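Local coordinates for protein CalS13 (Micromonospora echinospora, PDB 4ZAS) that probably acts as a pyridoxal phosphate-dependent aminotransferase on a nucleotide sugar and binds dTDP-4-keto-6-deoxyglucose, at residues A[293-298]-A[384-389]; A[313-318]-A[327-332]. All blocks are in the same frame, centred on the assembly; numbering follows the deposited sequence.

Contact 1: residues A[293-298]-A[384-389]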
ATOM      1  N   ARG A 293     -11.731  23.896 -13.434  1.00 45.37           N
ATOM      2  CA  ARG A 293     -12.586  24.983 -13.904  1.00 41.90           C
ATOM      3  C   ARG A 293     -13.636  24.434 -14.872  1.00 50.06           C
ATOM      4  O   ARG A 293     -14.790  24.860 -14.852  1.00 55.06           O
ATOM      5  CB  ARG A 293     -11.758  26.073 -14.585  1.00 40.73           C
ATOM      6  CG  ARG A 293     -12.515  27.345 -14.876  1.00 44.57           C
ATOM      7  CD  ARG A 293     -11.835  28.175 -15.972  1.00 50.38           C
ATOM      8  NE  ARG A 293     -11.785  27.446 -17.234  1.00 55.73           N
ATOM      9  CZ  ARG A 293     -12.812  27.354 -18.076  1.00 56.37           C
ATOM     10  NH1 ARG A 293     -13.967  27.950 -17.792  1.00 49.46           N
ATOM     11  NH2 ARG A 293     -12.694  26.661 -19.201  1.00 59.74           N
ATOM     12  N   ARG A 294     -13.241  23.468 -15.701  1.00 52.14           N
ATOM     13  CA  ARG A 294     -14.178  22.882 -16.652  1.00 49.49           C
ATOM     14  C   ARG A 294     -15.236  22.017 -15.940  1.00 51.01           C
ATOM     15  O   ARG A 294     -16.410  22.057 -16.312  1.00 49.65           O
ATOM     16  CB  ARG A 294     -13.441  22.059 -17.710  1.00 44.58           C
ATOM     17  CG  ARG A 294     -12.771  22.893 -18.804  1.00 47.71           C
ATOM     18  CD  ARG A 294     -12.372  22.005 -19.982  1.00 54.83           C
ATOM     19  NE  ARG A 294     -10.940  22.066 -20.253  1.00 67.23           N
ATOM     20  CZ  ARG A 294     -10.248  21.087 -20.830  1.00 79.48           C
ATOM     21  NH1 ARG A 294     -10.864  19.974 -21.212  1.00 77.39           N
ATOM     22  NH2 ARG A 294      -8.937  21.221 -21.025  1.00 86.55           N
ATOM     23  N   HIS A 295     -14.827  21.252 -14.919  1.00 42.87           N
ATOM     24  CA  HIS A 295     -15.778  20.499 -14.097  1.00 38.92           C
ATOM     25  C   HIS A 295     -16.877  21.458 -13.569  1.00 46.77           C
ATOM     26  O   HIS A 295     -18.077  21.190 -13.696  1.00 55.71           O
ATOM     27  CB  HIS A 295     -15.075  19.808 -12.911  1.00 36.03           C
ATOM     28  CG  HIS A 295     -14.537  18.430 -13.194  1.00 39.37           C
ATOM     29  ND1 HIS A 295     -15.071  17.292 -12.623  1.00 39.96           N
ATOM     30  CD2 HIS A 295     -13.477  18.013 -13.934  1.00 36.59           C
ATOM     31  CE1 HIS A 295     -14.376  16.234 -13.012  1.00 34.00           C
ATOM     32  NE2 HIS A 295     -13.407  16.643 -13.814  1.00 33.65           N
ATOM     33  N   ARG A 296     -16.464  22.577 -12.977  1.00 38.69           N
ATOM     34  CA  ARG A 296     -17.413  23.485 -12.348  1.00 43.68           C
ATOM     35  C   ARG A 296     -18.310  24.170 -13.344  1.00 52.32           C
ATOM     36  O   ARG A 296     -19.488  24.402 -13.064  1.00 57.45           O
ATOM     37  CB  ARG A 296     -16.686  24.528 -11.496  1.00 42.61           C
ATOM     38  CG  ARG A 296     -16.168  23.966 -10.203  1.00 46.68           C
ATOM     39  CD  ARG A 296     -15.267  24.924  -9.484  1.00 51.13           C
ATOM     40  NE  ARG A 296     -14.993  24.441  -8.135  1.00 55.84           N
ATOM     41  CZ  ARG A 296     -13.933  24.796  -7.414  1.00 53.12           C
ATOM     42  NH1 ARG A 296     -13.021  25.624  -7.913  1.00 56.44           N
ATOM     43  NH2 ARG A 296     -13.777  24.305  -6.196  1.00 44.72           N
ATOM     44  N   GLU A 297     -17.742  24.511 -14.496  1.00 52.32           N
ATOM     45  CA  GLU A 297     -18.495  25.175 -15.554  1.00 47.74           C
ATOM     46  C   GLU A 297     -19.584  24.242 -16.082  1.00 46.11           C
ATOM     47  O   GLU A 297     -20.718  24.666 -16.312  1.00 46.26           O
ATOM     48  CB  GLU A 297     -17.557  25.624 -16.669  1.00 47.50           C
ATOM     49  CG  GLU A 297     -18.253  25.948 -17.959  1.00 63.60           C
ATOM     50  CD  GLU A 297     -17.288  26.392 -19.030  1.00 78.18           C
ATOM     51  OE1 GLU A 297     -16.066  26.166 -18.865  1.00 83.67           O
ATOM     52  OE2 GLU A 297     -17.754  26.961 -20.037  1.00 83.49           O
ATOM     53  N   ASN A 298     -19.239  22.969 -16.255  1.00 49.75           N
ATOM     54  CA  ASN A 298     -20.202  21.975 -16.696  1.00 51.02           C
ATOM     55  C   ASN A 298     -21.270  21.765 -15.623  1.00 49.77           C
ATOM     56  O   ASN A 298     -22.446  21.620 -15.948  1.00 48.64           O
ATOM     57  CB  ASN A 298     -19.513  20.639 -17.030  1.00 55.86           C
ATOM     58  CG  ASN A 298     -18.545  20.748 -18.207  1.00 56.22           C
ATOM     59  OD1 ASN A 298     -18.669  21.644 -19.038  1.00 56.21           O
ATOM     60  ND2 ASN A 298     -17.594  19.812 -18.295  1.00 48.79           N
ATOM     61  N   VAL A 384     -19.588  14.839 -15.914  1.00 45.29           N
ATOM     62  CA  VAL A 384     -19.564  16.286 -15.743  1.00 44.29           C
ATOM     63  C   VAL A 384     -18.145  16.818 -15.933  1.00 45.45           C
ATOM     64  O   VAL A 384     -17.944  18.032 -16.001  1.00 50.54           O
ATOM     65  CB  VAL A 384     -20.129  16.683 -14.347  1.00 41.18           C
ATOM     66  CG1 VAL A 384     -19.122  16.374 -13.258  1.00 37.44           C
ATOM     67  CG2 VAL A 384     -20.575  18.161 -14.306  1.00 40.51           C
ATOM     68  N   GLY A 385     -17.172  15.905 -16.049  1.00 39.15           N
ATOM     69  CA  GLY A 385     -15.755  16.258 -16.113  1.00 36.16           C
ATOM     70  C   GLY A 385     -15.221  17.096 -17.276  1.00 45.79           C
ATOM     71  O   GLY A 385     -15.971  17.500 -18.170  1.00 52.15           O
ATOM     72  N   TRP A 386     -13.909  17.348 -17.250  1.00 49.64           N
ATOM     73  CA  TRP A 386     -13.209  18.246 -18.183  1.00 43.27           C
ATOM     74  C   TRP A 386     -13.166  17.768 -19.642  1.00 44.21           C
ATOM     75  O   TRP A 386     -12.790  18.529 -20.533  1.00 51.91           O
ATOM     76  CB  TRP A 386     -11.768  18.492 -17.691  1.00 44.73           C
ATOM     77  CG  TRP A 386     -11.027  17.216 -17.363  1.00 53.43           C
ATOM     78  CD1 TRP A 386     -10.866  16.655 -16.124  1.00 50.39           C
ATOM     79  CD2 TRP A 386     -10.390  16.322 -18.294  1.00 50.34           C
ATOM     80  NE1 TRP A 386     -10.158  15.477 -16.228  1.00 47.93           N
ATOM     81  CE2 TRP A 386      -9.851  15.251 -17.543  1.00 46.45           C
ATOM     82  CE3 TRP A 386     -10.219  16.328 -19.686  1.00 43.35           C
ATOM     83  CZ2 TRP A 386      -9.156  14.191 -18.137  1.00 43.90           C
ATOM     84  CZ3 TRP A 386      -9.526  15.275 -20.274  1.00 40.89           C
ATOM     85  CH2 TRP A 386      -8.997  14.223 -19.494  1.00 43.04           C
ATOM     86  N   TRP A 387     -13.511  16.507 -19.883  1.00 46.66           N
ATOM     87  CA  TRP A 387     -13.451  15.928 -21.234  1.00 48.37           C
ATOM     88  C   TRP A 387     -14.729  16.163 -22.030  1.00 51.44           C
ATOM     89  O   TRP A 387     -14.798  15.839 -23.221  1.00 53.59           O
ATOM     90  CB  TRP A 387     -13.192  14.430 -21.157  1.00 43.37           C
ATOM     91  CG  TRP A 387     -14.211  13.743 -20.298  1.00 43.60           C
ATOM     92  CD1 TRP A 387     -15.384  13.177 -20.712  1.00 37.77           C
ATOM     93  CD2 TRP A 387     -14.162  13.571 -18.870  1.00 35.30           C
ATOM     94  NE1 TRP A 387     -16.057  12.648 -19.636  1.00 39.74           N
ATOM     95  CE2 TRP A 387     -15.333  12.881 -18.493  1.00 39.39           C
ATOM     96  CE3 TRP A 387     -13.240  13.927 -17.878  1.00 42.33           C
ATOM     97  CZ2 TRP A 387     -15.610  12.535 -17.155  1.00 37.25           C
ATOM     98  CZ3 TRP A 387     -13.510  13.571 -16.542  1.00 35.97           C
ATOM     99  CH2 TRP A 387     -14.686  12.881 -16.201  1.00 32.54           C
ATOM    100  N   LEU A 388     -15.750  16.699 -21.370  1.00 47.67           N
ATOM    101  CA  LEU A 388     -17.005  16.972 -22.058  1.00 55.32           C
ATOM    102  C   LEU A 388     -16.887  18.151 -23.023  1.00 58.15           C
ATOM    103  O   LEU A 388     -16.556  19.266 -22.624  1.00 57.19           O
ATOM    104  CB  LEU A 388     -18.123  17.256 -21.057  1.00 59.33           C
ATOM    105  CG  LEU A 388     -18.641  16.140 -20.162  1.00 62.38           C
ATOM    106  CD1 LEU A 388     -19.925  16.593 -19.480  1.00 63.46           C
ATOM    107  CD2 LEU A 388     -18.899  14.919 -20.989  1.00 60.25           C
ATOM    108  N   THR A 389     -17.207  17.915 -24.290  1.00 61.31           N
ATOM    109  CA  THR A 389     -17.319  19.015 -25.232  1.00 57.20           C
ATOM    110  C   THR A 389     -18.645  19.700 -25.012  1.00 59.68           C
ATOM    111  O   THR A 389     -19.547  19.145 -24.374  1.00 61.30           O
ATOM    112  CB  THR A 389     -17.275  18.553 -26.675  1.00 51.40           C
ATOM    113  OG1 THR A 389     -18.480  17.825 -26.959  1.00 54.09           O
ATOM    114  CG2 THR A 389     -16.053  17.682 -26.927  1.00 47.13           C
TER
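The His295 imidazole carries Gly385 CA over the centre of one face, a CH-pi contact with CA 3.4 Å from the ring centroid, and has Trp386 CD1 in plane at its edge, 3.4 Å from NE2. His295 and Trp386 lie side by side, rim to rim, with planes 49° apart. Trp387 CE3 sits over the centre of one Trp386 face, and the same Gly385 CA lies near the rim of a Trp387 face, so His295, Trp386 and Trp387 form an aromatic cluster, with the glycine against His295 and Trp387. His295 ND1 is hydrogen-bonded to Phe325 O, which probably limits the ring's rotation. In the fold, one flank of helix 275-305 meets a type I turn, Gly385 to Leu388, leading from strand 379-382 into helix 390-401. Two side-chain N-H donors, one from a guanidinium and one from an amide, hold this turn and the residue before it. Arg294 bends at chi3 (-122°) to bring NH1 to Trp386 O in a bent hydrogen bond (2.5 Å), while its NE pairs with Glu290. An alanine here is likely to leave Trp386 O without this donor and Glu290 without one of its charged mates. One turn along, Asn298 ND2 donates to Val384 O at 2.9 Å, from above the carbonyl plane, while its OD1 accepts from Arg393 of the following helix.

Contact 2: residues A[313-318]-A[327-332]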
ATOM      1  N   GLU A 313     -34.224  15.156  -9.096  1.00 53.82           N
ATOM      2  CA  GLU A 313     -33.980  16.029  -7.958  1.00 51.03           C
ATOM      3  C   GLU A 313     -32.497  16.266  -7.831  1.00 48.79           C
ATOM      4  O   GLU A 313     -31.718  15.311  -7.816  1.00 53.24           O
ATOM      5  CB  GLU A 313     -34.546  15.436  -6.664  1.00 55.88           C
ATOM      6  CG  GLU A 313     -36.034  15.134  -6.762  1.00 63.92           C
ATOM      7  CD  GLU A 313     -36.692  14.875  -5.420  1.00 61.92           C
ATOM      8  OE1 GLU A 313     -36.010  14.986  -4.373  1.00 51.31           O
ATOM      9  OE2 GLU A 313     -37.899  14.543  -5.432  1.00 62.50           O
ATOM     10  N   GLN A 314     -32.100  17.528  -7.721  1.00 48.87           N
ATOM     11  CA  GLN A 314     -30.681  17.864  -7.633  1.00 50.62           C
ATOM     12  C   GLN A 314     -30.283  17.932  -6.160  1.00 53.05           C
ATOM     13  O   GLN A 314     -31.147  17.917  -5.274  1.00 54.81           O
ATOM     14  CB  GLN A 314     -30.389  19.196  -8.331  1.00 47.36           C
ATOM     15  CG  GLN A 314     -30.813  19.244  -9.804  1.00 55.69           C
ATOM     16  CD  GLN A 314     -30.446  20.552 -10.495  1.00 67.13           C
ATOM     17  OE1 GLN A 314     -29.580  21.295 -10.042  1.00 82.45           O
ATOM     18  NE2 GLN A 314     -31.141  20.855 -11.565  1.00 64.09           N
ATOM     19  N   THR A 315     -28.980  18.019  -5.921  1.00 50.10           N
ATOM     20  CA  THR A 315     -28.386  18.092  -4.590  1.00 49.46           C
ATOM     21  C   THR A 315     -28.373  19.539  -4.102  1.00 52.95           C
ATOM     22  O   THR A 315     -28.380  20.468  -4.910  1.00 56.84           O
ATOM     23  CB  THR A 315     -26.941  17.520  -4.606  1.00 56.29           C
ATOM     24  OG1 THR A 315     -26.993  16.088  -4.618  1.00 51.96           O
ATOM     25  CG2 THR A 315     -26.132  17.965  -3.385  1.00 70.40           C
ATOM     26  N   GLU A 316     -28.427  19.721  -2.783  1.00 52.52           N
ATOM     27  CA  GLU A 316     -28.293  21.030  -2.135  1.00 56.67           C
ATOM     28  C   GLU A 316     -27.072  21.835  -2.636  1.00 55.38           C
ATOM     29  O   GLU A 316     -26.043  21.254  -2.975  1.00 57.47           O
ATOM     30  CB  GLU A 316     -28.203  20.813  -0.619  1.00 58.38           C
ATOM     31  CG  GLU A 316     -27.880  22.036   0.204  1.00 63.83           C
ATOM     32  CD  GLU A 316     -27.475  21.682   1.621  1.00 65.52           C
ATOM     33  OE1 GLU A 316     -26.276  21.831   1.968  1.00 56.32           O
ATOM     34  OE2 GLU A 316     -28.378  21.295   2.398  1.00 74.44           O
ATOM     35  N   ARG A 317     -27.194  23.160  -2.694  1.00 51.52           N
ATOM     36  CA  ARG A 317     -26.065  24.024  -3.063  1.00 50.51           C
ATOM     37  C   ARG A 317     -25.962  25.221  -2.132  1.00 48.01           C
ATOM     38  O   ARG A 317     -26.800  26.097  -2.158  1.00 64.87           O
ATOM     39  CB  ARG A 317     -26.173  24.542  -4.506  1.00 41.78           C
ATOM     40  CG  ARG A 317     -26.262  23.499  -5.596  1.00 38.29           C
ATOM     41  CD  ARG A 317     -24.904  23.038  -6.049  1.00 47.14           C
ATOM     42  NE  ARG A 317     -25.009  22.167  -7.214  1.00 49.48           N
ATOM     43  CZ  ARG A 317     -25.281  20.868  -7.155  1.00 49.77           C
ATOM     44  NH1 ARG A 317     -25.518  20.285  -5.989  1.00 46.50           N
ATOM     45  NH2 ARG A 317     -25.357  20.157  -8.270  1.00 49.35           N
ATOM     46  N   ALA A 318     -24.900  25.283  -1.349  1.00 46.92           N
ATOM     47  CA  ALA A 318     -24.708  26.395  -0.444  1.00 40.61           C
ATOM     48  C   ALA A 318     -23.754  27.425  -1.039  1.00 45.03           C
ATOM     49  O   ALA A 318     -22.803  27.075  -1.736  1.00 48.39           O
ATOM     50  CB  ALA A 318     -24.183  25.887   0.882  1.00 45.70           C
ATOM     51  N   MET A 327     -18.088  14.117 -10.095  1.00 45.26           N
ATOM     52  CA  MET A 327     -19.184  13.618 -10.905  1.00 45.41           C
ATOM     53  C   MET A 327     -20.386  14.493 -10.578  1.00 44.60           C
ATOM     54  O   MET A 327     -20.354  15.225  -9.609  1.00 43.36           O
ATOM     55  CB  MET A 327     -19.456  12.140 -10.612  1.00 40.51           C
ATOM     56  CG  MET A 327     -18.339  11.230 -11.069  1.00 42.30           C
ATOM     57  SD  MET A 327     -18.579   9.488 -10.664  1.00 48.91           S
ATOM     58  CE  MET A 327     -18.503   9.552  -8.897  1.00 55.94           C
ATOM     59  N   TYR A 328     -21.435  14.451 -11.389  1.00 47.20           N
ATOM     60  CA  TYR A 328     -22.631  15.235 -11.092  1.00 43.12           C
ATOM     61  C   TYR A 328     -23.749  14.311 -10.583  1.00 45.59           C
ATOM     62  O   TYR A 328     -24.134  13.363 -11.277  1.00 43.48           O
ATOM     63  CB  TYR A 328     -23.095  16.010 -12.329  1.00 47.77           C
ATOM     64  CG  TYR A 328     -24.177  17.020 -12.035  1.00 42.11           C
ATOM     65  CD1 TYR A 328     -25.509  16.654 -12.034  1.00 43.06           C
ATOM     66  CD2 TYR A 328     -23.858  18.332 -11.732  1.00 39.08           C
ATOM     67  CE1 TYR A 328     -26.497  17.566 -11.753  1.00 46.99           C
ATOM     68  CE2 TYR A 328     -24.838  19.253 -11.443  1.00 50.27           C
ATOM     69  CZ  TYR A 328     -26.158  18.872 -11.457  1.00 52.34           C
ATOM     70  OH  TYR A 328     -27.137  19.804 -11.184  1.00 50.30           O
ATOM     71  N   PRO A 329     -24.254  14.575  -9.364  1.00 42.43           N
ATOM     72  CA  PRO A 329     -25.295  13.795  -8.687  1.00 38.30           C
ATOM     73  C   PRO A 329     -26.726  14.191  -9.086  1.00 50.00           C
ATOM     74  O   PRO A 329     -26.993  15.378  -9.304  1.00 54.52           O
ATOM     75  CB  PRO A 329     -25.063  14.121  -7.214  1.00 37.83           C
ATOM     76  CG  PRO A 329     -24.574  15.498  -7.237  1.00 41.41           C
ATOM     77  CD  PRO A 329     -23.748  15.649  -8.495  1.00 46.44           C
ATOM     78  N   LEU A 330     -27.612  13.197  -9.192  1.00 45.43           N
ATOM     79  CA  LEU A 330     -29.045  13.404  -9.326  1.00 44.50           C
ATOM     80  C   LEU A 330     -29.773  12.371  -8.467  1.00 50.08           C
ATOM     81  O   LEU A 330     -29.243  11.290  -8.220  1.00 44.62           O
ATOM     82  CB  LEU A 330     -29.503  13.264 -10.778  1.00 47.17           C
ATOM     83  CG  LEU A 330     -29.076  14.323 -11.786  1.00 49.22           C
ATOM     84  CD1 LEU A 330     -29.667  13.993 -13.160  1.00 45.27           C
ATOM     85  CD2 LEU A 330     -29.476  15.716 -11.305  1.00 53.85           C
ATOM     86  N   LYS A 331     -30.973  12.691  -7.997  1.00 52.25           N
ATOM     87  CA  LYS A 331     -31.825  11.647  -7.439  1.00 50.99           C
ATOM     88  C   LYS A 331     -33.038  11.470  -8.351  1.00 53.02           C
ATOM     89  O   LYS A 331     -33.832  12.397  -8.520  1.00 64.19           O
ATOM     90  CB  LYS A 331     -32.231  11.974  -6.008  1.00 47.59           C
ATOM     91  CG  LYS A 331     -31.047  12.074  -5.075  1.00 41.51           C
ATOM     92  CD  LYS A 331     -31.454  12.614  -3.736  1.00 45.13           C
ATOM     93  CE  LYS A 331     -31.731  14.113  -3.824  1.00 50.43           C
ATOM     94  NZ  LYS A 331     -32.319  14.652  -2.563  1.00 54.94           N
ATOM     95  N   VAL A 332     -33.180  10.284  -8.937  1.00 43.59           N
ATOM     96  CA  VAL A 332     -34.170  10.071  -9.991  1.00 45.48           C
ATOM     97  C   VAL A 332     -35.150   8.952  -9.678  1.00 48.87           C
ATOM     98  O   VAL A 332     -34.780   7.950  -9.074  1.00 63.40           O
ATOM     99  CB  VAL A 332     -33.473   9.761 -11.336  1.00 55.73           C
ATOM    100  CG1 VAL A 332     -32.547  10.885 -11.709  1.00 59.96           C
ATOM    101  CG2 VAL A 332     -32.671   8.469 -11.258  1.00 51.88           C
TER
HETATM  102  O   HOH W   1     -27.119  18.115  -8.061  1.00 36.56           O
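Glu313 and Lys331 form an antiparallel hydrogen-bonded pair. Glu313 N donates to Lys331 O at 2.8 Å, and Lys331 N returns a bond to Glu313 O at 2.7 Å. Their side chains share a face of the sheet, but the charges stay apart, with Glu313 OE1 4.1 Å from Lys331 NZ. Each has a nearer partner elsewhere: Glu313 pairs with Arg378, and Lys331 NZ donates to the Pro137 carbonyl.

Beyond this pair the backbones diverge, and a water bridges them. It accepts from Thr315 N and from Arg317 NH2, the latter at 2.7 Å, and donates to Pro329 O, so it ties the two segments and the Arg317 guanidinium together.

Polar side chains gather at the Tyr328 hydroxyl. The Tyr328 ring has CG anti to the backbone N (chi1 -170°), which sends OH toward the loop, where Gln314 OE1 lies 3.1 Å from it. Arg317, bent at chi2 (-86°), brings NH2 to 3.3 Å from Tyr328 CE2, its guanidinium turned 79° from the ring plane. Asp303 of helix 275-305 binds both Tyr328 OH and Arg317 NH2, and its carboxylate probably balances the arginine's charge.

Van der Waals contacts complete the junction. Thr315 OG1 rests against Pro329 CG at 3.6 Å, the two side chains crossing at about a right angle. Gln314 CG runs alongside Leu330 CD2, which itself lies in plane at the edge of the Tyr328 ring.

Here an edge strand, 312-313, joins the central strand 328-332 of a three-stranded antiparallel sheet whose other edge is strand 379-382; this is consistent with the small antiparallel sheet in the C-terminal part of fold-type I aminotransferases.

The centres of contact 1 and contact 2 are 16 Å apart, and the two meet directly: Val384 CG1 packs 3.5 Å from both Met327 C and Tyr328 N. Strand 379-382 runs beside strand 328-332 and leads into the turn of contact 1, while helix 275-305 takes part in both contacts, with His295 and Asn298 in contact 1 and Asp303 at the polar cluster of contact 2. In sequence, contact 2 falls wholly between the two segments of contact 1. Of the two, contact 1 is nearer the bound dTDP-4-keto-6-deoxyglucose: the Trp387 side chain is about 8 Å from it, against about 13 Å for that of Pro329.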